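Local structure of putative lipase (Bacteroides thetaiotaomicron VPI-5482, 3BZW) at residues A[40-45]-A[232-237]; A[80-85]-A[156-161]; A[108-113]-A[145-150]; A[197-202]-A[215-220]. The protein probably hydrolyses ester bonds as a GDSL-type lipase or acylhydrolase of the SGNH superfamily, perhaps with lysophospholipase activity. All coordinates share one frame; numbering follows the deposited sequence.

Interaction 1: residues A[40-45]-A[232-237]; sequences NCYGDN and YFYDAG
Y42 and Y234 form a face-to-face aromatic stack joining two loops of the SGNH hydrolase fold, one following strand 28-33 and the other preceding helix 245-258. The geometry leaves little doubt about the stacking: the ring centroids are 3.8 Å apart and the planes differ by 16°. Y234 CD2 lies over the centre of the Y42 ring, while Y42 CG lies over that of Y234. The closest pair is Y42 CD1 with Y234 CE2, at 3.4 Å.

Backbone shape and side-chain torsions jointly bring the rings together. A type II turn from N40 to G43 is closed by G43 N donating to N40 O over 2.9 Å, and Y42, with positive phi, occupies its third position. Its CG sits beside the backbone N and opposite the carbonyl carbon (chi1 -74°), whereas Y234 swings its ring opposite the backbone N (chi1 -155°).

The Y42 hydroxyl reaches beyond the stack to hydrogen-bond D239, and the backbone of Y234 pairs with H242. D239 and H242 fit the D-x-x-H block of the family, and S35, touched by the C41 side chain, fits the serine of its G-D-S block, the probable nucleophile as in relatives; the stack therefore probably lies near the active site. A leucine in place of Y42 would probably leave D239 without its phenol partner and one face of Y234 without its flat cover. On the second loop D235 forms an Asx turn, its OD1 accepting from G237 N at 2.9 Å. At the far end of the Y234 ring, the hydroxyl OH approaches N45 CB to 3.2 Å.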
# COMPACT_ATOMS: atom_id res chain seq x y z
N ASN A 40 45.28 14.17 -12.30
CA ASN A 40 46.12 14.46 -11.15
C ASN A 40 45.75 13.76 -9.84
O ASN A 40 46.48 13.88 -8.85
CB ASN A 40 46.14 15.97 -10.89
CG ASN A 40 46.83 16.73 -11.99
OD1 ASN A 40 46.66 17.95 -12.11
ND2 ASN A 40 47.63 16.04 -12.79
N CYS A 41 44.63 13.03 -9.82
CA CYS A 41 44.21 12.35 -8.60
C CYS A 41 45.28 11.35 -8.16
O CYS A 41 45.41 10.28 -8.76
CB CYS A 41 42.88 11.64 -8.81
SG CYS A 41 42.14 11.00 -7.29
N TYR A 42 46.02 11.69 -7.11
CA TYR A 42 47.10 10.85 -6.59
C TYR A 42 48.18 10.65 -7.66
O TYR A 42 48.91 9.65 -7.65
CB TYR A 42 46.56 9.51 -6.10
CG TYR A 42 45.81 9.63 -4.78
CD1 TYR A 42 46.49 9.92 -3.59
CD2 TYR A 42 44.43 9.48 -4.72
CE1 TYR A 42 45.81 10.07 -2.38
CE2 TYR A 42 43.74 9.62 -3.52
CZ TYR A 42 44.43 9.91 -2.35
OH TYR A 42 43.73 10.06 -1.17
N GLY A 43 48.27 11.61 -8.57
CA GLY A 43 49.25 11.55 -9.64
C GLY A 43 49.24 10.26 -10.44
O GLY A 43 48.19 9.80 -10.88
N ASP A 44 50.42 9.68 -10.61
CA ASP A 44 50.56 8.45 -11.37
C ASP A 44 50.26 7.20 -10.54
O ASP A 44 50.45 6.08 -11.02
CB ASP A 44 51.97 8.33 -11.96
CG ASP A 44 52.29 9.47 -12.90
OD1 ASP A 44 51.42 9.84 -13.72
OD2 ASP A 44 53.43 9.99 -12.83
N ASN A 45 49.80 7.38 -9.31
CA ASN A 45 49.47 6.24 -8.47
C ASN A 45 48.16 5.60 -8.92
O ASN A 45 47.86 4.46 -8.56
CB ASN A 45 49.36 6.66 -7.01
CG ASN A 45 50.69 7.03 -6.41
OD1 ASN A 45 50.99 8.21 -6.21
ND2 ASN A 45 51.51 6.02 -6.14
N TYR A 232 38.86 -1.77 -4.19
CA TYR A 232 38.68 -0.89 -5.35
C TYR A 232 38.90 0.58 -5.03
O TYR A 232 38.76 1.44 -5.90
CB TYR A 232 37.28 -1.06 -5.92
CG TYR A 232 37.04 -2.40 -6.59
CD1 TYR A 232 37.77 -2.77 -7.72
CD2 TYR A 232 36.06 -3.27 -6.12
CE1 TYR A 232 37.53 -3.98 -8.36
CE2 TYR A 232 35.82 -4.48 -6.75
CZ TYR A 232 36.56 -4.83 -7.87
OH TYR A 232 36.33 -6.03 -8.49
N PHE A 233 39.23 0.88 -3.77
CA PHE A 233 39.44 2.27 -3.36
C PHE A 233 40.86 2.51 -2.86
O PHE A 233 41.51 1.59 -2.35
CB PHE A 233 38.36 2.65 -2.35
CG PHE A 233 36.98 2.70 -2.96
CD1 PHE A 233 36.48 3.90 -3.47
CD2 PHE A 233 36.24 1.53 -3.14
CE1 PHE A 233 35.25 3.93 -4.15
CE2 PHE A 233 35.02 1.55 -3.81
CZ PHE A 233 34.52 2.75 -4.32
N TYR A 234 41.33 3.74 -3.00
CA TYR A 234 42.71 4.10 -2.66
C TYR A 234 43.33 3.86 -1.29
O TYR A 234 44.42 3.30 -1.19
CB TYR A 234 42.98 5.56 -3.04
CG TYR A 234 44.45 5.82 -3.29
CD1 TYR A 234 45.06 5.37 -4.46
CD2 TYR A 234 45.23 6.46 -2.33
CE1 TYR A 234 46.43 5.55 -4.67
CE2 TYR A 234 46.61 6.65 -2.54
CZ TYR A 234 47.19 6.19 -3.71
OH TYR A 234 48.54 6.36 -3.91
N ASP A 235 42.65 4.29 -0.23
CA ASP A 235 43.24 4.15 1.10
C ASP A 235 42.24 3.66 2.14
O ASP A 235 41.36 4.40 2.57
CB ASP A 235 43.82 5.51 1.52
CG ASP A 235 44.76 5.41 2.72
OD1 ASP A 235 44.37 4.83 3.75
OD2 ASP A 235 45.89 5.93 2.62
N ALA A 236 42.38 2.39 2.53
CA ALA A 236 41.48 1.78 3.51
C ALA A 236 41.30 2.62 4.77
O ALA A 236 40.21 2.63 5.36
CB ALA A 236 41.99 0.39 3.88
N GLY A 237 42.33 3.33 5.19
CA GLY A 237 42.21 4.11 6.41
C GLY A 237 41.81 5.57 6.27
O GLY A 237 41.19 6.13 7.18

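Interaction 2: residues A[80-85]-A[156-161]; sequences KLKKEH and KLFPDK
K82 lies alongside F158, the two side chains running past each other in opposite directions. CD of K82 comes within 3.5 Å of F158 CE1, and CB of K82 stands 3.7 Å from F158 CZ, so the aliphatic part of the lysine does the touching. Its chain turns at chi2 (69°) and again at chi4 (-62°), bends that carry the ammonium group across to the end of the neighbouring helix. There NZ of K82 donates a weak hydrogen bond of 3.3 Å to L157 O.

F158 is the first residue to leave helical geometry after helix 143-157. Its ring turns in between that helix and helix 74-85, two helices packed beside the central parallel sheet of the alpha/beta fold, and also touches I92 of strand 91-95. A serine at this position would probably open a gap beside L81 and leave the methylenes of K82 without their aromatic neighbour. L81 meets the ring through CD2, 3.9 Å from F158 CZ, and the backbone N of K82 lies at the ring edge, in its plane.

L157 adds a looser apolar touch, its CD2 4.3 Å from K82 CG, and also packs on A78 and E79 of helix 74-85.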
# COMPACT_ATOMS: atom_id res chain seq x y z
N LYS A 80 35.35 24.90 -22.33
CA LYS A 80 36.77 24.72 -22.58
C LYS A 80 36.97 23.60 -23.60
O LYS A 80 37.84 23.69 -24.47
CB LYS A 80 37.52 24.40 -21.28
CG LYS A 80 39.02 24.63 -21.37
CD LYS A 80 39.72 24.42 -20.04
CE LYS A 80 41.21 24.72 -20.17
NZ LYS A 80 41.98 24.39 -18.94
N LEU A 81 36.16 22.55 -23.49
CA LEU A 81 36.23 21.43 -24.41
C LEU A 81 35.92 21.93 -25.82
O LEU A 81 36.62 21.59 -26.78
CB LEU A 81 35.22 20.35 -24.01
CG LEU A 81 34.97 19.20 -24.98
CD1 LEU A 81 36.24 18.38 -25.15
CD2 LEU A 81 33.84 18.33 -24.44
N LYS A 82 34.87 22.73 -25.95
CA LYS A 82 34.46 23.28 -27.24
C LYS A 82 35.59 24.13 -27.83
O LYS A 82 35.96 23.99 -29.00
CB LYS A 82 33.20 24.15 -27.09
CG LYS A 82 32.60 24.65 -28.40
CD LYS A 82 32.00 23.51 -29.21
CE LYS A 82 31.45 23.97 -30.55
NZ LYS A 82 30.34 24.94 -30.42
N LYS A 83 36.13 25.01 -27.00
CA LYS A 83 37.21 25.90 -27.41
C LYS A 83 38.46 25.16 -27.90
O LYS A 83 38.97 25.43 -28.98
CB LYS A 83 37.60 26.81 -26.25
CG LYS A 83 38.80 27.71 -26.54
CD LYS A 83 39.30 28.39 -25.27
CE LYS A 83 40.61 29.13 -25.51
NZ LYS A 83 41.16 29.75 -24.26
N GLU A 84 38.93 24.21 -27.10
CA GLU A 84 40.14 23.48 -27.44
C GLU A 84 40.00 22.30 -28.41
O GLU A 84 40.94 22.00 -29.14
CB GLU A 84 40.83 23.01 -26.16
CG GLU A 84 40.94 24.09 -25.09
CD GLU A 84 41.68 23.63 -23.86
OE1 GLU A 84 41.53 22.45 -23.49
OE2 GLU A 84 42.40 24.45 -23.25
N HIS A 85 38.84 21.64 -28.42
CA HIS A 85 38.66 20.48 -29.30
C HIS A 85 37.29 20.39 -29.97
O HIS A 85 36.88 19.31 -30.40
CB HIS A 85 38.90 19.20 -28.50
CG HIS A 85 40.26 19.13 -27.88
ND1 HIS A 85 41.41 19.00 -28.62
CD2 HIS A 85 40.64 19.20 -26.58
CE1 HIS A 85 42.45 19.00 -27.80
NE2 HIS A 85 42.02 19.12 -26.56
N LYS A 156 23.49 23.05 -26.07
CA LYS A 156 23.69 24.25 -26.87
C LYS A 156 25.03 24.22 -27.59
O LYS A 156 25.14 24.61 -28.76
CB LYS A 156 23.62 25.50 -25.99
CG LYS A 156 22.22 25.96 -25.62
CD LYS A 156 22.27 27.10 -24.62
CE LYS A 156 21.25 28.18 -24.94
NZ LYS A 156 21.56 28.86 -26.23
N LEU A 157 26.06 23.73 -26.90
CA LEU A 157 27.40 23.66 -27.46
C LEU A 157 27.64 22.44 -28.36
O LEU A 157 28.38 22.53 -29.35
CB LEU A 157 28.44 23.66 -26.33
CG LEU A 157 28.52 24.91 -25.46
CD1 LEU A 157 29.35 24.62 -24.22
CD2 LEU A 157 29.13 26.06 -26.25
N PHE A 158 27.02 21.32 -28.01
CA PHE A 158 27.19 20.09 -28.77
C PHE A 158 25.85 19.44 -29.10
O PHE A 158 25.61 18.29 -28.75
CB PHE A 158 28.04 19.12 -27.94
CG PHE A 158 29.35 19.70 -27.48
CD1 PHE A 158 30.43 19.77 -28.34
CD2 PHE A 158 29.50 20.17 -26.17
CE1 PHE A 158 31.65 20.31 -27.92
CE2 PHE A 158 30.71 20.70 -25.74
CZ PHE A 158 31.79 20.77 -26.61
N PRO A 159 24.97 20.17 -29.80
CA PRO A 159 23.65 19.64 -30.15
C PRO A 159 23.59 18.39 -31.02
O PRO A 159 22.60 17.65 -30.97
CB PRO A 159 22.97 20.84 -30.83
CG PRO A 159 24.12 21.54 -31.48
CD PRO A 159 25.18 21.50 -30.39
N ASP A 160 24.65 18.13 -31.78
CA ASP A 160 24.67 16.97 -32.68
C ASP A 160 25.57 15.83 -32.20
O ASP A 160 25.87 14.91 -32.96
CB ASP A 160 25.11 17.41 -34.08
CG ASP A 160 26.54 17.93 -34.10
OD1 ASP A 160 27.08 18.28 -33.03
OD2 ASP A 160 27.12 18.01 -35.21
N LYS A 161 25.98 15.89 -30.94
CA LYS A 161 26.86 14.88 -30.38
C LYS A 161 26.17 13.95 -29.40
O LYS A 161 25.09 14.24 -28.88
CB LYS A 161 28.04 15.54 -29.67
CG LYS A 161 28.81 16.56 -30.50
CD LYS A 161 29.50 15.92 -31.70
CE LYS A 161 30.36 16.95 -32.43
NZ LYS A 161 31.09 16.38 -33.59

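Interaction 3: residues A[108-113]-A[145-150]; sequences GEWFTE and GRINIG
The indole of W110 meets helix 143-157 with its edge: I147 CG2 and N148 OD1 both lie near the ring plane, and neither sits over a face. CZ3 of W110 is 4.0 Å from I147 CG2, and CE3 of W110 is 3.4 Å from N148 OD1. I147 adds a second branch, its CD1 lying 4.0 Å from W110 CH2. The amide of N148 is turned 48° from the indole. The tryptophan also packs on A201 and I208 of helix 195-210, which thus shares it with helix 143-157.

A hydrogen bond fixes the backbone beside the ring. ND2 of N148 donates to W110 O over 3.0 Å, arriving in the carbonyl plane on a lone pair, but the N-H...O angle of 134° makes the bond distinctly bent. The asparagine side chain, with CG opposite its carbonyl carbon (chi1 -74°), reaches from the helix to the incoming loop. Its buried amide is used at both ends: OD1 accepts from W209 NE1, and ND2 donates also to V137 O.

V137, just past strand 127-136, pairs through its backbone with W110, so N148 ties together both arms of the hairpin at its root. The arrangement is that of a long antiparallel beta-hairpin, strands 111-122 and 127-136, anchored at its base on a helix of the alpha/beta SGNH fold and reaching residues of neighbouring subunits.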
# COMPACT_ATOMS: atom_id res chain seq x y z
N GLY A 108 16.83 21.45 -4.38
CA GLY A 108 16.01 22.43 -5.08
C GLY A 108 14.82 21.89 -5.84
O GLY A 108 14.24 20.87 -5.46
N GLU A 109 14.46 22.58 -6.92
CA GLU A 109 13.32 22.21 -7.75
C GLU A 109 13.68 22.27 -9.23
O GLU A 109 14.51 23.07 -9.64
CB GLU A 109 12.16 23.18 -7.48
CG GLU A 109 11.77 23.35 -6.02
CD GLU A 109 11.02 22.16 -5.46
OE1 GLU A 109 10.64 21.25 -6.24
OE2 GLU A 109 10.80 22.13 -4.22
N TRP A 110 13.03 21.43 -10.03
CA TRP A 110 13.29 21.39 -11.47
C TRP A 110 12.67 22.56 -12.24
O TRP A 110 13.32 23.17 -13.10
CB TRP A 110 12.74 20.10 -12.09
CG TRP A 110 13.44 18.83 -11.65
CD1 TRP A 110 12.90 17.81 -10.92
CD2 TRP A 110 14.77 18.42 -11.99
NE1 TRP A 110 13.81 16.79 -10.79
CE2 TRP A 110 14.97 17.14 -11.43
CE3 TRP A 110 15.81 19.02 -12.71
CZ2 TRP A 110 16.17 16.44 -11.57
CZ3 TRP A 110 17.01 18.32 -12.86
CH2 TRP A 110 17.18 17.04 -12.29
N PHE A 111 11.41 22.87 -11.93
CA PHE A 111 10.67 23.94 -12.61
C PHE A 111 9.89 24.82 -11.65
O PHE A 111 9.79 24.56 -10.45
CB PHE A 111 9.61 23.34 -13.54
CG PHE A 111 10.13 22.43 -14.61
CD1 PHE A 111 10.44 22.94 -15.87
CD2 PHE A 111 10.24 21.06 -14.40
CE1 PHE A 111 10.85 22.09 -16.90
CE2 PHE A 111 10.65 20.21 -15.42
CZ PHE A 111 10.95 20.72 -16.67
N THR A 112 9.32 25.88 -12.23
CA THR A 112 8.40 26.77 -11.52
C THR A 112 7.19 26.65 -12.46
O THR A 112 7.37 26.33 -13.64
CB THR A 112 8.88 28.24 -11.48
OG1 THR A 112 9.08 28.72 -12.82
CG2 THR A 112 10.18 28.36 -10.68
N GLU A 113 5.98 26.87 -11.96
CA GLU A 113 4.80 26.76 -12.82
C GLU A 113 3.81 27.89 -12.57
O GLU A 113 3.76 28.45 -11.49
CB GLU A 113 4.06 25.44 -12.56
CG GLU A 113 4.89 24.18 -12.69
CD GLU A 113 4.13 22.96 -12.17
OE1 GLU A 113 3.39 22.33 -12.96
OE2 GLU A 113 4.28 22.65 -10.97
N GLY A 145 18.99 22.91 -10.20
CA GLY A 145 19.22 24.11 -10.98
C GLY A 145 20.51 23.99 -11.77
O GLY A 145 20.58 24.40 -12.93
N ARG A 146 21.53 23.42 -11.14
CA ARG A 146 22.83 23.25 -11.79
C ARG A 146 22.74 22.25 -12.94
O ARG A 146 23.41 22.41 -13.97
CB ARG A 146 23.87 22.77 -10.78
CG ARG A 146 24.19 23.79 -9.71
CD ARG A 146 25.20 23.24 -8.71
NE ARG A 146 25.61 24.26 -7.74
CZ ARG A 146 26.62 24.12 -6.90
NH1 ARG A 146 27.33 23.00 -6.90
NH2 ARG A 146 26.92 25.10 -6.06
N ILE A 147 21.92 21.22 -12.77
CA ILE A 147 21.75 20.22 -13.82
C ILE A 147 21.02 20.86 -15.00
O ILE A 147 21.37 20.62 -16.16
CB ILE A 147 20.98 18.99 -13.30
CG1 ILE A 147 21.84 18.23 -12.28
CG2 ILE A 147 20.62 18.06 -14.46
CD1 ILE A 147 21.13 17.07 -11.59
N ASN A 148 20.02 21.70 -14.71
CA ASN A 148 19.28 22.37 -15.77
C ASN A 148 20.23 23.24 -16.58
O ASN A 148 20.22 23.21 -17.82
CB ASN A 148 18.16 23.25 -15.19
CG ASN A 148 16.99 22.44 -14.67
OD1 ASN A 148 16.78 21.29 -15.07
ND2 ASN A 148 16.20 23.05 -13.80
N ILE A 149 21.05 24.03 -15.89
CA ILE A 149 22.02 24.91 -16.55
C ILE A 149 23.06 24.09 -17.32
O ILE A 149 23.39 24.40 -18.46
CB ILE A 149 22.77 25.79 -15.51
CG1 ILE A 149 21.80 26.79 -14.88
CG2 ILE A 149 23.94 26.50 -16.19
CD1 ILE A 149 22.37 27.55 -13.69
N GLY A 150 23.57 23.04 -16.67
CA GLY A 150 24.57 22.20 -17.29
C GLY A 150 24.15 21.47 -18.55
O GLY A 150 24.86 21.49 -19.56

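Interaction 4: residues A[197-202]-A[215-220]; sequences AYVQAI and DFNAVT
V199 packs on N217 where helix 195-210, the crossover of a beta-alpha-beta unit between parallel strands 162-166 and 213-214, faces the short helix 216-219 that follows the second strand. CB of V199 points toward that helix, but the touching is left to its two methyls. CG1, opposite the backbone N (chi1 171°), stands 4.0 Å from N217 CB and equally far from N217 CG. It also looks toward the carboxylate of D215, two residues earlier, D215 OD1 lying 4.3 Å from V199 CG1. The second methyl, CG2, rests against the amide end of N217, with V199 CG2 to N217 CG measuring 4.2 Å.

The side chains cross at about a right angle, and no hydrogen bond passes between the segments. With only 94 Å² buried in total, this is a small van der Waals contact of methyls with an asparagine side chain, although both V199 and N217 are buried in the assembly. N207 of a second subunit packs against the same pair.

Polar groups nearby are held separately. D215 OD1 is hydrogen-bonded to T167 OG1, and OD2 forms a salt bridge with K203 of the crossover helix, so that helix and the start of the short helix are also joined by charge. D215 stands at the N-cap position without a capping bond from its side chain, yet its carbonyl takes two bonds in the first turn: D215 O accepts from A218 N at 2.9 Å and from V219 N at 3.0 Å. One turn on, T220 CG2 lies over the centre of the F216 ring, 3.4 Å above its plane.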
# COMPACT_ATOMS: atom_id res chain seq x y z
N ALA A 197 19.81 11.33 -3.11
CA ALA A 197 19.16 12.45 -3.79
C ALA A 197 19.97 12.96 -4.98
O ALA A 197 19.41 13.36 -5.99
CB ALA A 197 18.92 13.58 -2.80
N TYR A 198 21.29 12.94 -4.84
CA TYR A 198 22.17 13.43 -5.89
C TYR A 198 22.33 12.42 -7.02
O TYR A 198 22.62 12.78 -8.14
CB TYR A 198 23.52 13.81 -5.28
CG TYR A 198 23.36 14.88 -4.22
CD1 TYR A 198 23.47 16.24 -4.54
CD2 TYR A 198 23.00 14.55 -2.91
CE1 TYR A 198 23.21 17.23 -3.59
CE2 TYR A 198 22.74 15.53 -1.96
CZ TYR A 198 22.84 16.87 -2.30
OH TYR A 198 22.55 17.83 -1.37
N VAL A 199 22.12 11.15 -6.70
CA VAL A 199 22.20 10.09 -7.69
C VAL A 199 20.89 10.09 -8.49
O VAL A 199 20.88 10.08 -9.72
CB VAL A 199 22.37 8.71 -7.00
CG1 VAL A 199 22.22 7.58 -8.01
CG2 VAL A 199 23.74 8.64 -6.34
N GLN A 200 19.77 10.12 -7.77
CA GLN A 200 18.45 10.11 -8.40
C GLN A 200 18.15 11.30 -9.30
O GLN A 200 17.51 11.14 -10.34
CB GLN A 200 17.37 9.96 -7.33
CG GLN A 200 17.42 8.62 -6.58
CD GLN A 200 17.38 7.41 -7.50
OE1 GLN A 200 16.55 7.33 -8.40
NE2 GLN A 200 18.29 6.47 -7.28
N ALA A 201 18.62 12.49 -8.92
CA ALA A 201 18.37 13.68 -9.74
C ALA A 201 18.98 13.51 -11.13
O ALA A 201 18.40 13.95 -12.13
CB ALA A 201 18.96 14.91 -9.06
N ILE A 202 20.15 12.88 -11.19
CA ILE A 202 20.78 12.66 -12.48
C ILE A 202 19.95 11.67 -13.29
O ILE A 202 19.68 11.89 -14.48
CB ILE A 202 22.23 12.15 -12.30
CG1 ILE A 202 23.09 13.25 -11.68
CG2 ILE A 202 22.81 11.74 -13.65
CD1 ILE A 202 24.49 12.80 -11.29
N ASP A 215 23.57 4.36 -15.25
CA ASP A 215 23.51 4.33 -13.79
C ASP A 215 24.75 3.65 -13.20
O ASP A 215 24.67 2.56 -12.63
CB ASP A 215 22.24 3.62 -13.33
CG ASP A 215 21.92 3.87 -11.87
OD1 ASP A 215 22.61 4.70 -11.23
OD2 ASP A 215 20.97 3.25 -11.35
N PHE A 216 25.88 4.34 -13.34
CA PHE A 216 27.17 3.88 -12.86
C PHE A 216 27.12 3.48 -11.39
O PHE A 216 27.77 2.51 -10.97
CB PHE A 216 28.19 5.01 -13.07
CG PHE A 216 29.49 4.55 -13.69
CD1 PHE A 216 29.50 3.62 -14.72
CD2 PHE A 216 30.70 5.08 -13.26
CE1 PHE A 216 30.69 3.23 -15.32
CE2 PHE A 216 31.90 4.70 -13.85
CZ PHE A 216 31.89 3.77 -14.89
N ASN A 217 26.35 4.24 -10.61
CA ASN A 217 26.19 3.99 -9.18
C ASN A 217 25.85 2.52 -8.92
O ASN A 217 26.33 1.92 -7.96
CB ASN A 217 25.08 4.88 -8.63
CG ASN A 217 24.86 4.70 -7.14
OD1 ASN A 217 23.99 3.93 -6.72
ND2 ASN A 217 25.64 5.41 -6.34
N ALA A 218 25.03 1.94 -9.79
CA ALA A 218 24.65 0.54 -9.63
C ALA A 218 25.47 -0.44 -10.47
O ALA A 218 25.99 -1.42 -9.93
CB ALA A 218 23.17 0.37 -9.94
N VAL A 219 25.60 -0.19 -11.77
CA VAL A 219 26.30 -1.13 -12.65
C VAL A 219 27.77 -1.42 -12.40
O VAL A 219 28.25 -2.50 -12.78
CB VAL A 219 26.10 -0.76 -14.14
CG1 VAL A 219 24.62 -0.84 -14.48
CG2 VAL A 219 26.66 0.62 -14.43
N THR A 220 28.50 -0.51 -11.76
CA THR A 220 29.92 -0.77 -11.48
C THR A 220 30.01 -1.88 -10.42
O THR A 220 31.00 -2.60 -10.35
CB THR A 220 30.65 0.48 -10.93
OG1 THR A 220 30.03 0.89 -9.71
CG2 THR A 220 30.60 1.62 -11.94

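In the fold
Interactions 3 and 4 touch directly: W110 CH2 lies 3.3 Å from A201 O, and I147 CD1 lies 4.0 Å from A201 CB, so helix 195-210, which carries V199 of interaction 4, also packs on interaction 3. Interactions 2 and 3 share helix 143-157, one at its end and the other near its start, with centres 22 Å apart. Interaction 1 stands off at the surface, 34 Å from interaction 3 between centres and across the chain's centre from it, and is the contact probably nearest the active site. Its nearest atoms come within about 6 Å of interaction 4, and R250 hydrogen-bonds to Y232 OH and T220 O. A sulfate, probably from the crystallisation liquor, lies about 5 Å from the E109 side chain.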